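PDB 6HLX: AgaA from Rhizobium radiobacter, which binds the opine agropinic acid as a periplasmic binding protein, probably handing it to an ABC transporter for import. Local coordinates for residues N204-S208 against G209-I213; S280-F283 against G284-P288. One frame throughout, in Å; residues are numbered along the deposited sequence.

Overall arrangement
Contacts 1 and 2 are both local, each a continuous piece of chain that leaves a regular element and turns on itself. In contact 1 helix 199-207 ends and the chain runs into strand 213-214 of the seven-stranded mixed sheet; in contact 2 the edge strand 280-281 of the six-stranded mixed sheet passes into a loop. Their centres are 34 Å apart and their nearest atoms about 22 Å, so they belong to separate regions of the fold, whose lobes enclose agropinic acid. Contact 1 supplies Asp212 to a zinc site. Contact 2 binds no metal itself, although the Phe283 side chain comes within about 6 Å of another zinc ion.

Contact 1 (N204-S208 against G209-I213); sequences NALKS and GDVDI. With ZN (zinc ion), chain Q.
Gly209 N turns back to Leu206 O (3.2 Å), while the positive phi of Gly209 (83°) breaks the helix. Asp210 N then reaches Ala205 O at 2.8 Å. The Asp210 carboxylate has CG anti to the carbonyl carbon (chi1 -67°), which puts OD2 3.2 Å from Ser208 OG; that hydroxyl is the donor in a hydrogen bond to Asn204 O, which Ser208 N also grips, from the opposite face of its plane. Val211 N adds a second bond to Ala205 O, at 3.2 Å, so this one oxygen takes two donors. Val211 CG2 packs against Ala205 CB at 3.8 Å and also touches the backbone at Leu206 N, in a buried patch that Tyr196 extends. Leu206 CD1 lies 3.7 Å from Val211 O, a buried carbonyl oxygen without a polar partner in the model, and also touches Asp212 O. Asp212 points its own side chain the other way, binding zinc through OD2 at 2.1 Å, with OD1 a longer 2.7 Å away; Tyr5 N gives OD2 a hydrogen bond. A water, His488 and His490 complete the ligands. Ile213 enters the sheet between strands 3-8 and 456-459. The whole is a Schellman motif closing helix 199-207, with Asp212, three residues after the glycine, in a zinc site probably formed with histidines of a C-terminal purification tag.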
ATOM      1  N   ASN A 204      -7.704 -16.063  17.472  1.00 21.34           N
ATOM      2  CA  ASN A 204      -7.757 -16.681  18.811  1.00 22.98           C
ATOM      3  C   ASN A 204      -7.026 -15.851  19.879  1.00 25.68           C
ATOM      4  O   ASN A 204      -7.465 -15.806  21.034  1.00 26.60           O
ATOM      5  CB  ASN A 204      -7.239 -18.106  18.789  1.00 25.13           C
ATOM      6  CG  ASN A 204      -7.806 -18.918  19.945  1.00 53.21           C
ATOM      7  OD1 ASN A 204      -9.020 -18.905  20.223  1.00 51.02           O
ATOM      8  ND2 ASN A 204      -6.948 -19.626  20.659  1.00 42.05           N
ATOM      9  N   ALA A 205      -5.929 -15.172  19.496  1.00 21.94           N
ATOM     10  CA  ALA A 205      -5.207 -14.306  20.437  1.00 22.62           C
ATOM     11  C   ALA A 205      -6.107 -13.155  20.901  1.00 25.08           C
ATOM     12  O   ALA A 205      -6.055 -12.787  22.074  1.00 25.25           O
ATOM     13  CB  ALA A 205      -3.952 -13.746  19.791  1.00 23.38           C
ATOM     14  N   LEU A 206      -6.925 -12.589  19.987  1.00 22.25           N
ATOM     15  CA  LEU A 206      -7.859 -11.537  20.387  1.00 22.53           C
ATOM     16  C   LEU A 206      -8.983 -12.100  21.279  1.00 25.70           C
ATOM     17  O   LEU A 206      -9.260 -11.558  22.354  1.00 24.64           O
ATOM     18  CB  LEU A 206      -8.477 -10.835  19.164  1.00 22.63           C
ATOM     19  CG  LEU A 206      -9.336  -9.602  19.553  1.00 27.21           C
ATOM     20  CD1 LEU A 206      -8.453  -8.393  19.941  1.00 25.90           C
ATOM     21  CD2 LEU A 206     -10.337  -9.285  18.471  1.00 30.84           C
ATOM     22  N   LYS A 207      -9.624 -13.176  20.834  1.00 23.67           N
ATOM     23  CA  LYS A 207     -10.749 -13.764  21.575  1.00 24.95           C
ATOM     24  C   LYS A 207     -10.364 -14.331  22.936  1.00 31.65           C
ATOM     25  O   LYS A 207     -11.183 -14.315  23.849  1.00 33.13           O
ATOM     26  CB  LYS A 207     -11.439 -14.836  20.747  1.00 26.92           C
ATOM     27  CG  LYS A 207     -12.175 -14.319  19.522  1.00 31.29           C
ATOM     28  CD  LYS A 207     -12.946 -15.457  18.903  1.00 40.64           C
ATOM     29  CE  LYS A 207     -13.586 -15.062  17.611  1.00 56.54           C
ATOM     30  NZ  LYS A 207     -13.731 -16.241  16.715  1.00 71.01           N
ATOM     31  N   SER A 208      -9.136 -14.846  23.077  1.00 28.46           N
ATOM     32  CA  SER A 208      -8.689 -15.440  24.346  1.00 29.36           C
ATOM     33  C   SER A 208      -8.102 -14.379  25.290  1.00 35.72           C
ATOM     34  O   SER A 208      -7.793 -14.683  26.444  1.00 37.50           O
ATOM     35  CB  SER A 208      -7.702 -16.571  24.081  1.00 31.57           C
ATOM     36  OG  SER A 208      -6.467 -16.040  23.630  1.00 42.60           O
ATOM     37  N   GLY A 209      -7.959 -13.155  24.792  1.00 32.68           N
ATOM     38  CA  GLY A 209      -7.464 -12.008  25.548  1.00 32.88           C
ATOM     39  C   GLY A 209      -5.957 -11.875  25.650  1.00 35.15           C
ATOM     40  O   GLY A 209      -5.465 -11.262  26.599  1.00 36.88           O
ATOM     41  N   ASP A 210      -5.210 -12.435  24.691  1.00 26.69           N
ATOM     42  CA  ASP A 210      -3.751 -12.318  24.652  1.00 25.58           C
ATOM     43  C   ASP A 210      -3.276 -11.020  23.985  1.00 28.42           C
ATOM     44  O   ASP A 210      -2.149 -10.598  24.245  1.00 28.16           O
ATOM     45  CB  ASP A 210      -3.126 -13.509  23.924  1.00 26.84           C
ATOM     46  CG  ASP A 210      -3.289 -14.839  24.639  1.00 37.01           C
ATOM     47  OD1 ASP A 210      -3.348 -14.839  25.886  1.00 39.32           O
ATOM     48  OD2 ASP A 210      -3.335 -15.877  23.952  1.00 43.90           O
ATOM     49  N   VAL A 211      -4.089 -10.429  23.076  1.00 24.32           N
ATOM     50  CA  VAL A 211      -3.743  -9.169  22.385  1.00 22.90           C
ATOM     51  C   VAL A 211      -4.919  -8.198  22.491  1.00 25.10           C
ATOM     52  O   VAL A 211      -6.043  -8.634  22.732  1.00 23.96           O
ATOM     53  CB  VAL A 211      -3.297  -9.326  20.907  1.00 27.78           C
ATOM     54  CG1 VAL A 211      -1.979 -10.087  20.795  1.00 28.65           C
ATOM     55  CG2 VAL A 211      -4.388  -9.965  20.052  1.00 26.53           C
ATOM     56  N   ASP A 212      -4.662  -6.902  22.226  1.00 20.79           N
ATOM     57  CA  ASP A 212      -5.669  -5.846  22.349  1.00 19.43           C
ATOM     58  C   ASP A 212      -6.231  -5.373  21.012  1.00 21.90           C
ATOM     59  O   ASP A 212      -7.340  -4.852  20.983  1.00 21.50           O
ATOM     60  CB  ASP A 212      -5.058  -4.672  23.097  1.00 20.69           C
ATOM     61  CG  ASP A 212      -4.481  -5.115  24.429  1.00 22.91           C
ATOM     62  OD1 ASP A 212      -5.183  -5.834  25.166  1.00 23.74           O
ATOM     63  OD2 ASP A 212      -3.313  -4.800  24.688  1.00 20.61           O
ATOM     64  N   ILE A 213      -5.451  -5.499  19.944  1.00 19.38           N
ATOM     65  CA  ILE A 213      -5.856  -5.153  18.572  1.00 17.92           C
ATOM     66  C   ILE A 213      -5.293  -6.204  17.636  1.00 20.50           C
ATOM     67  O   ILE A 213      -4.194  -6.686  17.877  1.00 20.72           O
ATOM     68  CB  ILE A 213      -5.301  -3.740  18.144  1.00 20.03           C
ATOM     69  CG1 ILE A 213      -5.745  -2.617  19.105  1.00 21.06           C
ATOM     70  CG2 ILE A 213      -5.676  -3.372  16.648  1.00 20.61           C
ATOM     71  CD1 ILE A 213      -5.270  -1.201  18.651  1.00 23.28           C
TER
HETATM   72 ZN    ZN Q 616      -2.971  -5.423  26.663  1.00 24.73          ZN
HETATM   73  O   HOH W   1      -1.200  -4.905  26.950  1.00 26.64           O

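Contact 2 (S280-F283 against G284-P288)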
ATOM      1  N   SER A 280     -17.595  -6.931  -3.337  1.00 25.71           N
ATOM      2  CA  SER A 280     -18.387  -6.536  -4.497  1.00 26.48           C
ATOM      3  C   SER A 280     -17.594  -6.739  -5.780  1.00 27.55           C
ATOM      4  O   SER A 280     -16.432  -6.316  -5.827  1.00 25.95           O
ATOM      5  CB  SER A 280     -18.779  -5.064  -4.375  1.00 31.75           C
ATOM      6  OG  SER A 280     -19.609  -4.887  -3.240  1.00 46.21           O
ATOM      7  N   PRO A 281     -18.216  -7.273  -6.852  1.00 25.26           N
ATOM      8  CA  PRO A 281     -17.464  -7.471  -8.102  1.00 24.28           C
ATOM      9  C   PRO A 281     -17.064  -6.172  -8.801  1.00 27.02           C
ATOM     10  O   PRO A 281     -17.784  -5.177  -8.722  1.00 26.66           O
ATOM     11  CB  PRO A 281     -18.448  -8.264  -8.983  1.00 26.94           C
ATOM     12  CG  PRO A 281     -19.821  -7.880  -8.452  1.00 32.36           C
ATOM     13  CD  PRO A 281     -19.604  -7.782  -6.963  1.00 27.76           C
ATOM     14  N   ILE A 282     -15.925  -6.204  -9.511  1.00 22.91           N
ATOM     15  CA  ILE A 282     -15.432  -5.103 -10.337  1.00 21.38           C
ATOM     16  C   ILE A 282     -15.408  -5.614 -11.768  1.00 26.42           C
ATOM     17  O   ILE A 282     -14.815  -6.656 -12.028  1.00 24.93           O
ATOM     18  CB  ILE A 282     -14.034  -4.608  -9.911  1.00 22.85           C
ATOM     19  CG1 ILE A 282     -14.069  -3.994  -8.487  1.00 23.28           C
ATOM     20  CG2 ILE A 282     -13.491  -3.592 -10.924  1.00 23.39           C
ATOM     21  CD1 ILE A 282     -12.683  -3.826  -7.872  1.00 21.89           C
ATOM     22  N   PHE A 283     -16.034  -4.875 -12.684  1.00 23.16           N
ATOM     23  CA  PHE A 283     -16.069  -5.255 -14.104  1.00 23.53           C
ATOM     24  C   PHE A 283     -15.368  -4.233 -15.010  1.00 28.12           C
ATOM     25  O   PHE A 283     -15.581  -4.221 -16.215  1.00 27.38           O
ATOM     26  CB  PHE A 283     -17.519  -5.501 -14.576  1.00 26.18           C
ATOM     27  CG  PHE A 283     -18.150  -6.714 -13.946  1.00 28.09           C
ATOM     28  CD1 PHE A 283     -17.890  -7.990 -14.440  1.00 31.44           C
ATOM     29  CD2 PHE A 283     -19.033  -6.582 -12.883  1.00 29.56           C
ATOM     30  CE1 PHE A 283     -18.489  -9.118 -13.865  1.00 32.46           C
ATOM     31  CE2 PHE A 283     -19.634  -7.713 -12.310  1.00 32.50           C
ATOM     32  CZ  PHE A 283     -19.342  -8.970 -12.794  1.00 30.80           C
ATOM     33  N   GLY A 284     -14.547  -3.380 -14.423  1.00 27.22           N
ATOM     34  CA  GLY A 284     -13.782  -2.387 -15.171  1.00 26.03           C
ATOM     35  C   GLY A 284     -12.509  -2.064 -14.411  1.00 26.34           C
ATOM     36  O   GLY A 284     -11.856  -2.961 -13.867  1.00 24.21           O
ATOM     37  N   ILE A 285     -12.148  -0.774 -14.364  1.00 22.48           N
ATOM     38  CA  ILE A 285     -10.975  -0.322 -13.615  1.00 20.97           C
ATOM     39  C   ILE A 285     -11.434  -0.075 -12.178  1.00 24.04           C
ATOM     40  O   ILE A 285     -12.548   0.410 -11.946  1.00 23.17           O
ATOM     41  CB  ILE A 285     -10.329   0.957 -14.241  1.00 24.27           C
ATOM     42  CG1 ILE A 285     -10.099   0.821 -15.780  1.00 24.28           C
ATOM     43  CG2 ILE A 285      -9.011   1.315 -13.522  1.00 24.94           C
ATOM     44  CD1 ILE A 285      -9.152  -0.345 -16.213  1.00 26.90           C
ATOM     45  N   ALA A 286     -10.600  -0.437 -11.210  1.00 22.61           N
ATOM     46  CA  ALA A 286     -10.953  -0.254  -9.801  1.00 22.13           C
ATOM     47  C   ALA A 286     -10.769   1.197  -9.329  1.00 25.52           C
ATOM     48  O   ALA A 286      -9.871   1.492  -8.536  1.00 22.71           O
ATOM     49  CB  ALA A 286     -10.178  -1.214  -8.910  1.00 23.06           C
ATOM     50  N   ILE A 287     -11.645   2.091  -9.806  1.00 23.80           N
ATOM     51  CA  ILE A 287     -11.604   3.489  -9.381  1.00 22.96           C
ATOM     52  C   ILE A 287     -12.752   3.691  -8.386  1.00 25.64           C
ATOM     53  O   ILE A 287     -13.909   3.485  -8.741  1.00 25.06           O
ATOM     54  CB  ILE A 287     -11.629   4.472 -10.583  1.00 25.36           C
ATOM     55  CG1 ILE A 287     -10.354   4.279 -11.448  1.00 25.57           C
ATOM     56  CG2 ILE A 287     -11.717   5.936 -10.061  1.00 25.35           C
ATOM     57  CD1 ILE A 287     -10.336   5.011 -12.697  1.00 29.19           C
ATOM     58  N   PRO A 288     -12.480   4.078  -7.121  1.00 22.84           N
ATOM     59  CA  PRO A 288     -13.604   4.265  -6.191  1.00 22.00           C
ATOM     60  C   PRO A 288     -14.459   5.459  -6.576  1.00 25.61           C
ATOM     61  O   PRO A 288     -13.979   6.404  -7.213  1.00 23.26           O
ATOM     62  CB  PRO A 288     -12.930   4.541  -4.835  1.00 23.15           C
ATOM     63  CG  PRO A 288     -11.477   4.140  -5.019  1.00 25.99           C
ATOM     64  CD  PRO A 288     -11.180   4.361  -6.480  1.00 22.42           C
TER
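Ile282 and Ala286 meet through methyl groups across a bend through Gly284. From CB, which points toward the 284-288 loop, the Ile282 side chain forks. Ile282 CG2 stands anti to the backbone N, 3.4 Å from Gly284 O, and also touches Gly284 N. The other branch runs through CG1, anti to the carbonyl carbon (chi1 -65°), and its extended chain carries Ile282 CD1 to Ala286 CB at 3.8 Å. One isoleucine thus touches the bend twice, with a methyl on the near backbone and its tip on the far side chain. The side-chain part of the contact is apolar, methyl on methyl. Tyr448 and Trp451 of the neighbouring strand 446-451 touch both Ile282 and Ala286, so the two are joined over the same part of the sheet. Phe283 points away from the loop, its side chain packing on Arg267 of helix 267-274 and on Asn300, while Ile285 also points away from 280-283 and packs on Ala440 and Leu441 of helix 426-443. Beyond the bend, Ile287 N makes a weak bond of 2.9 Å to Ile285 O. Ala286 is therefore the centre of an inverse gamma turn, in a loop that carries the chain off the edge strand of the six-stranded mixed sheet of this solute-binding fold.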